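Local coordinates for protein esterase (Xanthomonas oryzae pv. oryzae, PDB 3H2G) that acts as an esterase that degrades rice cell walls and contributes to the virulence of the bacterium on its host, at residues S206-D217 and V339-A347; L233-H244 and V265-L275. One frame throughout, in Å; residues are numbered along the deposited sequence.

Contact 1. Residues S206-D217 and V339-A347; sequences SGPYALEQTFLD and VPLKNAQTA
Turned to lie beside its own backbone N (chi1 -82°), CG of Asn-343 carries the amide into the turn before helix 211-217, while Lys-342, with CG anti to its N and the chain extended, runs out to Asp-217. Asn-343 OD1 accepts the N-H of the N-cap residue, Ala-210 N, at 3.0 Å, in the carbonyl plane and on a lone pair, though the N-H...O angle is only 140°. ND2 of the same amide holds Pro-340 O at 2.9 Å and makes a weak bond to Thr-214 OG1, so bonds at both its ends fix the amide's rotation. In this alpha/beta-hydrolase fold the two segments follow the neighbouring parallel strands 198-205 and 328-332. Val-339 CG1 packs 3.4 Å from Ser-206 O, and Val-339 N bonds Asp-336, the probable acid of a Ser-His-Asp triad. Against the first turn of helix 342-347, Tyr-209 presents its ring edge, CD2 lying 3.6 Å from Asn-343 O; Gly-207 N donates to Tyr-209 OH (3.1 Å) and so steadies the ring. Toward solvent, Lys-342 NZ meets Asp-217 OD2 in a salt bridge of 2.8 Å on the syn side, whereas Gln-213 NE2 reaches Asp-217 OD1 from above the carboxylate plane at 2.8 Å.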
# COMPACT_ATOMS: atom_id res chain seq x y z
N SER A 206 -6.91 5.60 1.65
CA SER A 206 -7.40 4.72 2.70
C SER A 206 -6.31 4.02 3.52
O SER A 206 -6.41 2.82 3.81
CB SER A 206 -8.33 3.67 2.09
OG SER A 206 -9.35 4.30 1.33
N GLY A 207 -5.27 4.76 3.89
CA GLY A 207 -4.19 4.19 4.66
C GLY A 207 -4.33 4.40 6.16
O GLY A 207 -4.89 5.39 6.61
N PRO A 208 -3.81 3.46 6.98
CA PRO A 208 -3.89 3.56 8.44
C PRO A 208 -2.72 4.38 8.99
O PRO A 208 -1.85 3.84 9.68
CB PRO A 208 -3.84 2.10 8.87
CG PRO A 208 -2.89 1.52 7.88
CD PRO A 208 -3.35 2.12 6.57
N TYR A 209 -2.70 5.68 8.69
CA TYR A 209 -1.63 6.57 9.14
C TYR A 209 -1.49 6.59 10.66
O TYR A 209 -0.38 6.66 11.19
CB TYR A 209 -1.88 7.99 8.61
CG TYR A 209 -2.44 7.99 7.20
CD1 TYR A 209 -1.76 7.36 6.16
CD2 TYR A 209 -3.69 8.54 6.93
CE1 TYR A 209 -2.32 7.26 4.88
CE2 TYR A 209 -4.26 8.45 5.66
CZ TYR A 209 -3.57 7.81 4.65
OH TYR A 209 -4.16 7.66 3.41
N ALA A 210 -2.62 6.55 11.35
CA ALA A 210 -2.63 6.50 12.81
C ALA A 210 -2.76 5.01 13.07
O ALA A 210 -3.79 4.52 13.54
CB ALA A 210 -3.82 7.27 13.37
N LEU A 211 -1.69 4.28 12.74
CA LEU A 211 -1.64 2.83 12.84
C LEU A 211 -2.02 2.25 14.19
O LEU A 211 -2.93 1.43 14.29
CB LEU A 211 -0.25 2.33 12.43
CG LEU A 211 -0.10 0.81 12.30
CD1 LEU A 211 -1.10 0.29 11.28
CD2 LEU A 211 1.32 0.47 11.86
N GLU A 212 -1.32 2.67 15.24
CA GLU A 212 -1.61 2.16 16.58
C GLU A 212 -3.05 2.43 17.01
O GLU A 212 -3.75 1.53 17.48
CB GLU A 212 -0.65 2.79 17.60
CG GLU A 212 -1.01 2.47 19.05
CD GLU A 212 -0.19 3.28 20.04
OE1 GLU A 212 0.29 4.37 19.66
OE2 GLU A 212 -0.04 2.84 21.20
N GLN A 213 -3.51 3.67 16.83
CA GLN A 213 -4.88 4.02 17.22
C GLN A 213 -5.93 3.28 16.40
O GLN A 213 -7.01 2.98 16.89
CB GLN A 213 -5.09 5.54 17.11
CG GLN A 213 -6.37 6.02 17.81
CD GLN A 213 -6.36 5.71 19.30
OE1 GLN A 213 -5.43 6.09 20.02
NE2 GLN A 213 -7.40 5.03 19.77
N THR A 214 -5.61 3.00 15.14
CA THR A 214 -6.53 2.28 14.27
C THR A 214 -6.80 0.88 14.83
O THR A 214 -7.95 0.42 14.83
CB THR A 214 -5.96 2.15 12.83
OG1 THR A 214 -6.00 3.43 12.19
CG2 THR A 214 -6.77 1.17 12.01
N PHE A 215 -5.76 0.21 15.30
CA PHE A 215 -5.91 -1.12 15.87
C PHE A 215 -6.67 -1.06 17.19
O PHE A 215 -7.50 -1.92 17.48
CB PHE A 215 -4.54 -1.78 16.10
CG PHE A 215 -4.03 -2.54 14.90
CD1 PHE A 215 -3.53 -1.87 13.80
CD2 PHE A 215 -4.10 -3.93 14.87
CE1 PHE A 215 -3.10 -2.57 12.68
CE2 PHE A 215 -3.67 -4.64 13.76
CZ PHE A 215 -3.17 -3.96 12.66
N LEU A 216 -6.38 -0.03 17.98
CA LEU A 216 -7.07 0.15 19.25
C LEU A 216 -8.57 0.35 19.01
O LEU A 216 -9.40 -0.29 19.64
CB LEU A 216 -6.51 1.37 20.00
CG LEU A 216 -5.11 1.25 20.60
CD1 LEU A 216 -4.62 2.61 21.07
CD2 LEU A 216 -5.13 0.26 21.76
N ASP A 217 -8.91 1.24 18.08
CA ASP A 217 -10.31 1.52 17.78
C ASP A 217 -11.14 0.33 17.31
O ASP A 217 -12.34 0.26 17.60
CB ASP A 217 -10.41 2.65 16.75
CG ASP A 217 -9.89 3.98 17.27
OD1 ASP A 217 -9.70 4.10 18.50
OD2 ASP A 217 -9.68 4.90 16.45
N VAL A 339 -10.58 0.61 7.44
CA VAL A 339 -9.62 1.67 7.75
C VAL A 339 -10.42 2.96 7.87
O VAL A 339 -10.62 3.67 6.88
CB VAL A 339 -8.55 1.82 6.64
CG1 VAL A 339 -7.60 2.96 6.98
CG2 VAL A 339 -7.77 0.52 6.49
N PRO A 340 -10.91 3.28 9.08
CA PRO A 340 -11.70 4.49 9.31
C PRO A 340 -11.03 5.76 8.80
O PRO A 340 -9.82 5.94 8.93
CB PRO A 340 -11.89 4.49 10.82
CG PRO A 340 -12.00 3.02 11.12
CD PRO A 340 -10.86 2.45 10.30
N LEU A 341 -11.84 6.65 8.23
CA LEU A 341 -11.33 7.91 7.69
C LEU A 341 -10.73 8.75 8.81
O LEU A 341 -10.04 9.75 8.56
CB LEU A 341 -12.46 8.67 6.99
CG LEU A 341 -12.06 9.86 6.12
CD1 LEU A 341 -11.02 9.44 5.09
CD2 LEU A 341 -13.31 10.41 5.42
N LYS A 342 -10.99 8.35 10.05
CA LYS A 342 -10.44 9.04 11.22
C LYS A 342 -8.92 9.13 11.06
O LYS A 342 -8.29 10.05 11.57
CB LYS A 342 -10.77 8.27 12.50
CG LYS A 342 -10.11 8.83 13.75
CD LYS A 342 -10.30 7.91 14.96
CE LYS A 342 -9.55 8.45 16.18
NZ LYS A 342 -9.60 7.54 17.35
N ASN A 343 -8.35 8.17 10.35
CA ASN A 343 -6.91 8.14 10.11
C ASN A 343 -6.43 9.39 9.40
O ASN A 343 -5.43 9.99 9.79
CB ASN A 343 -6.54 6.90 9.29
CG ASN A 343 -6.41 5.66 10.13
OD1 ASN A 343 -5.41 5.48 10.84
ND2 ASN A 343 -7.41 4.79 10.08
N ALA A 344 -7.14 9.78 8.35
CA ALA A 344 -6.78 10.97 7.58
C ALA A 344 -7.02 12.24 8.40
O ALA A 344 -6.21 13.17 8.36
CB ALA A 344 -7.60 11.02 6.29
N GLN A 345 -8.13 12.27 9.13
CA GLN A 345 -8.47 13.42 9.96
C GLN A 345 -7.42 13.61 11.06
O GLN A 345 -6.99 14.74 11.32
CB GLN A 345 -9.86 13.22 10.59
CG GLN A 345 -10.99 13.30 9.56
CD GLN A 345 -12.28 12.68 10.05
OE1 GLN A 345 -13.34 12.89 9.46
NE2 GLN A 345 -12.21 11.89 11.11
N THR A 346 -7.02 12.51 11.68
CA THR A 346 -6.01 12.54 12.73
C THR A 346 -4.68 13.01 12.15
O THR A 346 -3.99 13.84 12.73
CB THR A 346 -5.81 11.14 13.36
OG1 THR A 346 -7.03 10.73 14.01
CG2 THR A 346 -4.68 11.16 14.38
N ALA A 347 -4.32 12.47 10.99
CA ALA A 347 -3.07 12.84 10.35
C ALA A 347 -3.01 14.34 10.06
O ALA A 347 -2.04 15.01 10.43
CB ALA A 347 -2.90 12.05 9.05
O HOH W 1 -11.73 6.30 19.41

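Contact 2. Residues L233-H244 and V265-L275; sequences LLGSYAIVAMQH and VEPLFPGKQSL
Phe-269 sets its ring against the backbone of Tyr-237, whose N lies over the ring centre, while Phe-269 CD1 sits over one face of the tyrosine ring. The two planes are inclined by 34° with centroids 5.1 Å apart, an oblique pair that is neither a parallel stack nor T-shaped. This is helix-to-loop packing within the region inserted between strands 198-205 and 328-332 of the alpha/beta-hydrolase fold. With CG anti to the backbone N (chi1 -157°), the tyrosine ring leans over the phenylalanine root, bringing Tyr-237 CD2 to 3.4 Å from Phe-269 CB. Along the helix, Ser-236 CB touches Phe-269 CE2 at 3.5 Å, and Val-240 CG2 meets Val-265 CG2 at 3.8 Å, the two valines lying alongside but pointing opposite ways. At the other end, Leu-275 CD2 rests 4.2 Å from Leu-233 CB.

Further out, polar bonds position these apolar groups. Tyr-237 OH touches Pro-270 CB, on a proline that follows a cis peptide bond, and bonds Glu-89 O; its ring also stacks with Tyr-138. Ser-236 OG turns back to Ile-232 O and also reaches Tyr-293 OH. Ser-274 OG caps Asp-277 N, starting the helix that opens with Leu-275. Near the far end of the helix, one water lies 2.9 Å from His-244 NE2 and 2.8 Å from Phe-269 O.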
# COMPACT_ATOMS: atom_id res chain seq x y z
N LEU A 233 -7.68 -11.58 10.15
CA LEU A 233 -6.67 -11.78 9.12
C LEU A 233 -5.62 -10.67 9.12
O LEU A 233 -4.42 -10.93 9.18
CB LEU A 233 -7.33 -11.85 7.73
CG LEU A 233 -8.27 -13.04 7.48
CD1 LEU A 233 -9.01 -12.84 6.16
CD2 LEU A 233 -7.46 -14.33 7.45
N LEU A 234 -6.08 -9.42 9.07
CA LEU A 234 -5.17 -8.28 9.06
C LEU A 234 -4.41 -8.14 10.38
O LEU A 234 -3.21 -7.82 10.39
CB LEU A 234 -5.95 -6.99 8.76
CG LEU A 234 -6.67 -6.98 7.41
CD1 LEU A 234 -7.51 -5.72 7.27
CD2 LEU A 234 -5.65 -7.07 6.29
N GLY A 235 -5.09 -8.39 11.49
CA GLY A 235 -4.45 -8.30 12.78
C GLY A 235 -3.37 -9.37 12.92
O GLY A 235 -2.29 -9.11 13.45
N SER A 236 -3.67 -10.58 12.45
CA SER A 236 -2.70 -11.67 12.52
C SER A 236 -1.48 -11.37 11.66
O SER A 236 -0.35 -11.62 12.07
CB SER A 236 -3.36 -12.99 12.08
OG SER A 236 -4.38 -13.36 13.00
N TYR A 237 -1.71 -10.84 10.46
CA TYR A 237 -0.59 -10.50 9.57
C TYR A 237 0.31 -9.49 10.29
O TYR A 237 1.53 -9.62 10.30
CB TYR A 237 -1.13 -9.90 8.26
CG TYR A 237 -0.20 -10.00 7.06
CD1 TYR A 237 -0.70 -9.87 5.77
CD2 TYR A 237 1.16 -10.27 7.22
CE1 TYR A 237 0.13 -10.01 4.65
CE2 TYR A 237 2.01 -10.42 6.11
CZ TYR A 237 1.48 -10.28 4.83
OH TYR A 237 2.28 -10.44 3.72
N ALA A 238 -0.31 -8.48 10.90
CA ALA A 238 0.43 -7.44 11.61
C ALA A 238 1.27 -7.98 12.76
O ALA A 238 2.43 -7.61 12.91
CB ALA A 238 -0.54 -6.39 12.14
N ILE A 239 0.68 -8.84 13.59
CA ILE A 239 1.39 -9.42 14.73
C ILE A 239 2.58 -10.27 14.30
O ILE A 239 3.70 -10.10 14.80
CB ILE A 239 0.43 -10.26 15.60
CG1 ILE A 239 -0.62 -9.35 16.23
CG2 ILE A 239 1.21 -11.03 16.67
CD1 ILE A 239 -1.75 -10.09 16.93
N VAL A 240 2.34 -11.20 13.37
CA VAL A 240 3.39 -12.08 12.87
C VAL A 240 4.52 -11.28 12.21
O VAL A 240 5.70 -11.54 12.45
CB VAL A 240 2.80 -13.10 11.86
CG1 VAL A 240 3.92 -13.85 11.16
CG2 VAL A 240 1.89 -14.08 12.59
N ALA A 241 4.15 -10.29 11.40
CA ALA A 241 5.14 -9.47 10.72
C ALA A 241 5.95 -8.62 11.69
O ALA A 241 7.17 -8.53 11.57
CB ALA A 241 4.47 -8.57 9.68
N MET A 242 5.28 -8.00 12.66
CA MET A 242 6.00 -7.17 13.63
C MET A 242 6.96 -8.01 14.46
O MET A 242 8.01 -7.52 14.88
CB MET A 242 5.01 -6.42 14.53
CG MET A 242 4.27 -5.30 13.82
SD MET A 242 5.37 -4.03 13.13
CE MET A 242 4.23 -3.10 12.09
N GLN A 243 6.60 -9.26 14.72
CA GLN A 243 7.48 -10.15 15.47
C GLN A 243 8.72 -10.45 14.62
O GLN A 243 9.84 -10.45 15.13
CB GLN A 243 6.75 -11.46 15.83
CG GLN A 243 7.66 -12.56 16.37
CD GLN A 243 8.53 -12.11 17.54
OE1 GLN A 243 8.06 -11.39 18.42
NE2 GLN A 243 9.79 -12.53 17.55
N HIS A 244 8.53 -10.69 13.33
CA HIS A 244 9.65 -10.96 12.44
C HIS A 244 10.58 -9.75 12.36
O HIS A 244 11.80 -9.87 12.46
CB HIS A 244 9.17 -11.27 11.01
CG HIS A 244 8.52 -12.61 10.86
ND1 HIS A 244 9.12 -13.79 11.25
CD2 HIS A 244 7.34 -12.96 10.29
CE1 HIS A 244 8.34 -14.80 10.93
NE2 HIS A 244 7.25 -14.33 10.35
N VAL A 265 -0.67 -20.02 12.32
CA VAL A 265 -0.69 -18.63 11.88
C VAL A 265 0.55 -18.08 11.17
O VAL A 265 0.43 -17.36 10.17
CB VAL A 265 -1.06 -17.68 13.05
CG1 VAL A 265 0.02 -17.71 14.12
CG2 VAL A 265 -1.27 -16.27 12.53
N GLU A 266 1.75 -18.40 11.65
CA GLU A 266 2.95 -17.85 11.01
C GLU A 266 3.14 -18.19 9.53
O GLU A 266 3.43 -17.30 8.73
CB GLU A 266 4.20 -18.22 11.83
CG GLU A 266 4.18 -17.64 13.24
CD GLU A 266 5.56 -17.58 13.88
OE1 GLU A 266 6.22 -18.63 13.98
OE2 GLU A 266 5.98 -16.47 14.28
N PRO A 267 2.98 -19.47 9.14
CA PRO A 267 3.15 -19.85 7.74
C PRO A 267 2.18 -19.19 6.75
O PRO A 267 2.38 -19.26 5.54
CB PRO A 267 2.97 -21.37 7.77
CG PRO A 267 3.43 -21.74 9.15
CD PRO A 267 2.80 -20.66 9.99
N LEU A 268 1.13 -18.55 7.27
CA LEU A 268 0.13 -17.91 6.41
C LEU A 268 0.43 -16.46 6.03
O LEU A 268 -0.14 -15.95 5.07
CB LEU A 268 -1.24 -17.92 7.11
CG LEU A 268 -1.91 -19.24 7.48
CD1 LEU A 268 -3.11 -18.95 8.37
CD2 LEU A 268 -2.34 -19.98 6.21
N PHE A 269 1.32 -15.81 6.76
CA PHE A 269 1.59 -14.40 6.51
C PHE A 269 3.04 -13.99 6.26
O PHE A 269 3.74 -13.60 7.19
CB PHE A 269 1.03 -13.60 7.68
CG PHE A 269 -0.45 -13.81 7.91
CD1 PHE A 269 -1.38 -13.28 7.02
CD2 PHE A 269 -0.90 -14.53 9.01
CE1 PHE A 269 -2.75 -13.49 7.21
CE2 PHE A 269 -2.27 -14.74 9.21
CZ PHE A 269 -3.19 -14.22 8.31
N PRO A 270 3.49 -14.04 5.00
CA PRO A 270 2.76 -14.47 3.80
C PRO A 270 2.90 -15.98 3.60
O PRO A 270 3.73 -16.61 4.24
CB PRO A 270 3.44 -13.68 2.69
CG PRO A 270 4.86 -13.69 3.12
CD PRO A 270 4.77 -13.40 4.62
N GLY A 271 2.09 -16.54 2.71
CA GLY A 271 2.16 -17.97 2.47
C GLY A 271 1.58 -18.42 1.15
O GLY A 271 1.64 -17.71 0.15
N LYS A 272 1.01 -19.62 1.15
CA LYS A 272 0.44 -20.22 -0.05
C LYS A 272 -1.00 -19.81 -0.34
O LYS A 272 -1.59 -20.27 -1.32
CB LYS A 272 0.51 -21.75 0.06
CG LYS A 272 1.93 -22.29 0.20
CD LYS A 272 2.74 -22.01 -1.05
CE LYS A 272 4.17 -22.53 -0.92
NZ LYS A 272 4.96 -22.26 -2.15
N GLN A 273 -1.56 -18.94 0.49
CA GLN A 273 -2.94 -18.49 0.29
C GLN A 273 -3.10 -16.98 0.20
O GLN A 273 -2.37 -16.22 0.83
CB GLN A 273 -3.83 -19.00 1.42
CG GLN A 273 -4.13 -20.48 1.39
CD GLN A 273 -4.91 -20.93 2.61
OE1 GLN A 273 -4.33 -21.18 3.67
NE2 GLN A 273 -6.23 -21.02 2.48
N SER A 274 -4.08 -16.55 -0.58
CA SER A 274 -4.38 -15.13 -0.71
C SER A 274 -5.36 -14.82 0.42
O SER A 274 -5.98 -15.73 0.97
CB SER A 274 -5.07 -14.85 -2.05
OG SER A 274 -6.34 -15.48 -2.09
N LEU A 275 -5.49 -13.55 0.79
CA LEU A 275 -6.42 -13.16 1.85
C LEU A 275 -7.85 -13.50 1.44
O LEU A 275 -8.68 -13.87 2.27
CB LEU A 275 -6.31 -11.67 2.14
CG LEU A 275 -5.05 -11.22 2.88
CD1 LEU A 275 -5.01 -9.71 2.97
CD2 LEU A 275 -5.02 -11.85 4.27
O HOH W 2 5.32 -15.46 8.58

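Contact 2 is nested along the chain inside the loop that contact 1 closes, and their centres lie about 20 Å apart. They join directly through successive helices: Phe-215 of helix 211-218 packs its CZ 3.6 Å from Ala-238 CB and its CE2 3.9 Å from Gly-235 CA, on helix 231-246. Each has one side chain at or near the probable catalytic centre, where Ser-176, on a nucleophile elbow, is arranged with His-377 and Asp-336 in charge-relay geometry. Contact 1 reaches it by touch, through the side chain of Val-339, whereas contact 2 only comes near, through Leu-234. The inserted region carrying contact 2 may belong to the substrate-recognition module of the enzyme.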